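Local coordinates for TraM protein (Plasmid R64, PDB 3WZ3) that probably forms part of the inner-membrane complex of a type IVB secretion system, to which it contributes this periplasmic domain, at residues A[63-67]-A[102-107]. Residues are numbered along the deposited sequence; the frame is centred on the assembly and turned at random.
Sequences KEKMN and GQTTSK
The turn that follows helix 57-64 and leads into strand 67-82 meets the loop joining strands 88-101 and 110-120 of the antiparallel sheet, with M66 touching G102 and K107 across the join. K65, the first residue past the helix, has positive phi (59°), which turns the chain toward the strand. M66 (selenomethionine here) is the one buried residue of an otherwise surface contact, and a long, unbranched, apolar chain suits it. Its CG lies 3.8 Å from G102 CA; G102, without a side chain, leaves room for M66 CG and for T105 O. Beyond CG the chain runs extended (chi2 -174°), carrying SE to 3.9 Å from K107 CG. CE ends 3.8 Å from T105 O, and M66 also rests on L100. A lysine suits position 107 twice over: its methylenes cross M66 at about a right angle, and a bend at chi2 (-70°) sends the amine on to exposed E64, whose OE2 receives NZ at 3.0 Å through its syn lone pair; the bond to OE1 is weak. Nearby, a water donates to K65 O and accepts from Q103 N, while G102 N bonds T105 O at 2.8 Å, closing the loop on itself. Such a helix-to-strand junction packed against a neighbouring hairpin loop fits the helix-on-curved-sheet build of NTF2-like domains.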
ATOM      1  N   LYS A  63      20.338  -1.999   7.072  1.00 12.61           N
ATOM      2  CA  LYS A  63      21.773  -1.732   7.065  1.00 14.78           C
ATOM      3  C   LYS A  63      22.123  -0.308   7.455  1.00 15.92           C
ATOM      4  O   LYS A  63      23.102  -0.086   8.178  1.00 16.08           O
ATOM      5  CB  LYS A  63      22.370  -2.081   5.705  1.00 18.90           C
ATOM      6  CG  LYS A  63      22.474  -3.578   5.489  1.00 24.78           C
ATOM      7  CD  LYS A  63      22.918  -3.906   4.075  1.00 28.71           C
ATOM      8  CE  LYS A  63      24.201  -3.178   3.711  1.00 34.66           C
ATOM      9  NZ  LYS A  63      24.563  -3.399   2.277  1.00 43.83           N
ATOM     10  N   GLU A  64      21.326   0.655   7.000  1.00 13.14           N
ATOM     11  CA  GLU A  64      21.656   2.068   7.192  1.00 11.82           C
ATOM     12  C   GLU A  64      20.864   2.762   8.287  1.00 13.01           C
ATOM     13  O   GLU A  64      21.075   3.957   8.555  1.00 12.91           O
ATOM     14  CB  GLU A  64      21.529   2.839   5.883  1.00 10.91           C
ATOM     15  CG  GLU A  64      22.479   2.331   4.804  1.00 15.79           C
ATOM     16  CD  GLU A  64      22.590   3.276   3.623  1.00 16.90           C
ATOM     17  OE1 GLU A  64      22.778   4.490   3.843  1.00 22.66           O
ATOM     18  OE2 GLU A  64      22.486   2.805   2.478  1.00 27.79           O
ATOM     19  N   LYS A  65      19.961   2.017   8.919  1.00 10.46           N
ATOM     20  CA  LYS A  65      19.215   2.534  10.071  1.00 11.51           C
ATOM     21  C   LYS A  65      18.423   3.770   9.682  1.00 12.40           C
ATOM     22  O   LYS A  65      18.469   4.814  10.346  1.00 15.20           O
ATOM     23  CB  LYS A  65      20.156   2.838  11.248  1.00 13.87           C
ATOM     24  CG  LYS A  65      20.496   1.621  12.083  1.00 22.79           C
ATOM     25  CD  LYS A  65      21.146   0.513  11.274  1.00 25.74           C
ATOM     26  CE  LYS A  65      22.644   0.750  11.119  1.00 24.23           C
ATOM     27  NZ  LYS A  65      23.399  -0.481  10.709  1.00 24.11           N
HETATM   28  N   MSE A  66      17.718   3.652   8.565  1.00 11.82           N
HETATM   29  CA  MSE A  66      16.920   4.743   8.056  1.00 12.47           C
HETATM   30  C   MSE A  66      15.443   4.423   8.190  1.00  8.17           C
HETATM   31  O   MSE A  66      15.036   3.258   8.118  1.00 11.28           O
HETATM   32  CB  MSE A  66      17.251   5.007   6.587  1.00 15.40           C
HETATM   33  CG  MSE A  66      18.662   5.575   6.361  1.00 15.26           C
HETATM   34 SE   MSE A  66      18.911   6.041   4.480  1.00 27.77          SE
HETATM   35  CE  MSE A  66      20.553   7.078   4.625  1.00 21.69           C
ATOM     36  N   ASN A  67      14.651   5.459   8.407  1.00 10.51           N
ATOM     37  CA  ASN A  67      13.211   5.313   8.373  1.00  8.75           C
ATOM     38  C   ASN A  67      12.745   5.536   6.947  1.00  9.09           C
ATOM     39  O   ASN A  67      13.428   6.197   6.171  1.00 11.29           O
ATOM     40  CB  ASN A  67      12.550   6.354   9.273  1.00  8.84           C
ATOM     41  CG  ASN A  67      12.830   6.116  10.751  1.00 13.79           C
ATOM     42  OD1 ASN A  67      13.139   5.012  11.160  1.00 15.14           O
ATOM     43  ND2 ASN A  67      12.688   7.161  11.555  1.00 25.71           N
ATOM     44  N   GLY A 102      17.613   9.173   7.352  1.00 17.18           N
ATOM     45  CA  GLY A 102      18.411   8.752   8.486  1.00 23.31           C
ATOM     46  C   GLY A 102      18.668   9.927   9.405  1.00 29.97           C
ATOM     47  O   GLY A 102      18.170  11.028   9.164  1.00 27.26           O
ATOM     48  N   GLN A 103      19.451   9.690  10.455  1.00 32.86           N
ATOM     49  CA  GLN A 103      19.794  10.737  11.404  1.00 34.96           C
ATOM     50  C   GLN A 103      20.750  11.739  10.781  1.00 35.35           C
ATOM     51  O   GLN A 103      20.584  12.944  10.946  1.00 35.79           O
ATOM     52  CB  GLN A 103      20.418  10.140  12.667  1.00 38.09           C
ATOM     53  CG  GLN A 103      19.520   9.166  13.412  1.00 41.11           C
ATOM     54  CD  GLN A 103      20.129   8.706  14.724  1.00 47.12           C
ATOM     55  OE1 GLN A 103      20.890   9.440  15.359  1.00 45.41           O
ATOM     56  NE2 GLN A 103      19.802   7.481  15.134  1.00 44.67           N
ATOM     57  N   THR A 104      21.751  11.241  10.060  1.00 32.88           N
ATOM     58  CA  THR A 104      22.777  12.118   9.501  1.00 39.94           C
ATOM     59  C   THR A 104      22.470  12.594   8.083  1.00 39.23           C
ATOM     60  O   THR A 104      22.818  13.712   7.715  1.00 40.01           O
ATOM     61  CB  THR A 104      24.187  11.476   9.561  1.00 38.93           C
ATOM     62  OG1 THR A 104      24.088  10.073   9.282  1.00 42.32           O
ATOM     63  CG2 THR A 104      24.789  11.668  10.944  1.00 41.77           C
ATOM     64  N   THR A 105      21.821  11.753   7.286  1.00 37.72           N
ATOM     65  CA  THR A 105      21.412  12.170   5.950  1.00 34.43           C
ATOM     66  C   THR A 105      20.266  11.326   5.403  1.00 31.19           C
ATOM     67  O   THR A 105      19.725  10.473   6.107  1.00 27.17           O
ATOM     68  CB  THR A 105      22.586  12.179   4.949  1.00 41.94           C
ATOM     69  OG1 THR A 105      23.674  11.402   5.468  1.00 47.19           O
ATOM     70  CG2 THR A 105      23.060  13.611   4.707  1.00 46.00           C
ATOM     71  N   SER A 106      19.919  11.575   4.145  1.00 29.11           N
ATOM     72  CA  SER A 106      18.755  10.965   3.510  1.00 18.30           C
ATOM     73  C   SER A 106      19.103  10.497   2.106  1.00 21.60           C
ATOM     74  O   SER A 106      20.110  10.930   1.529  1.00 26.02           O
ATOM     75  CB  SER A 106      17.634  11.993   3.401  1.00 20.67           C
ATOM     76  OG  SER A 106      17.274  12.509   4.667  1.00 25.85           O
ATOM     77  N   LYS A 107      18.265   9.625   1.549  1.00 17.06           N
ATOM     78  CA  LYS A 107      18.322   9.308   0.132  1.00 16.97           C
ATOM     79  C   LYS A 107      17.379  10.257  -0.620  1.00 16.23           C
ATOM     80  O   LYS A 107      16.489  10.885  -0.027  1.00 16.42           O
ATOM     81  CB  LYS A 107      17.913   7.856  -0.130  1.00 20.14           C
ATOM     82  CG  LYS A 107      18.661   6.806   0.689  1.00 21.21           C
ATOM     83  CD  LYS A 107      20.114   6.644   0.276  1.00 23.83           C
ATOM     84  CE  LYS A 107      20.785   5.575   1.134  1.00 25.97           C
ATOM     85  NZ  LYS A 107      22.060   5.053   0.542  1.00 31.39           N
TER
HETATM   86  O   HOH W   1      20.675   6.688  10.861  1.00 31.35           O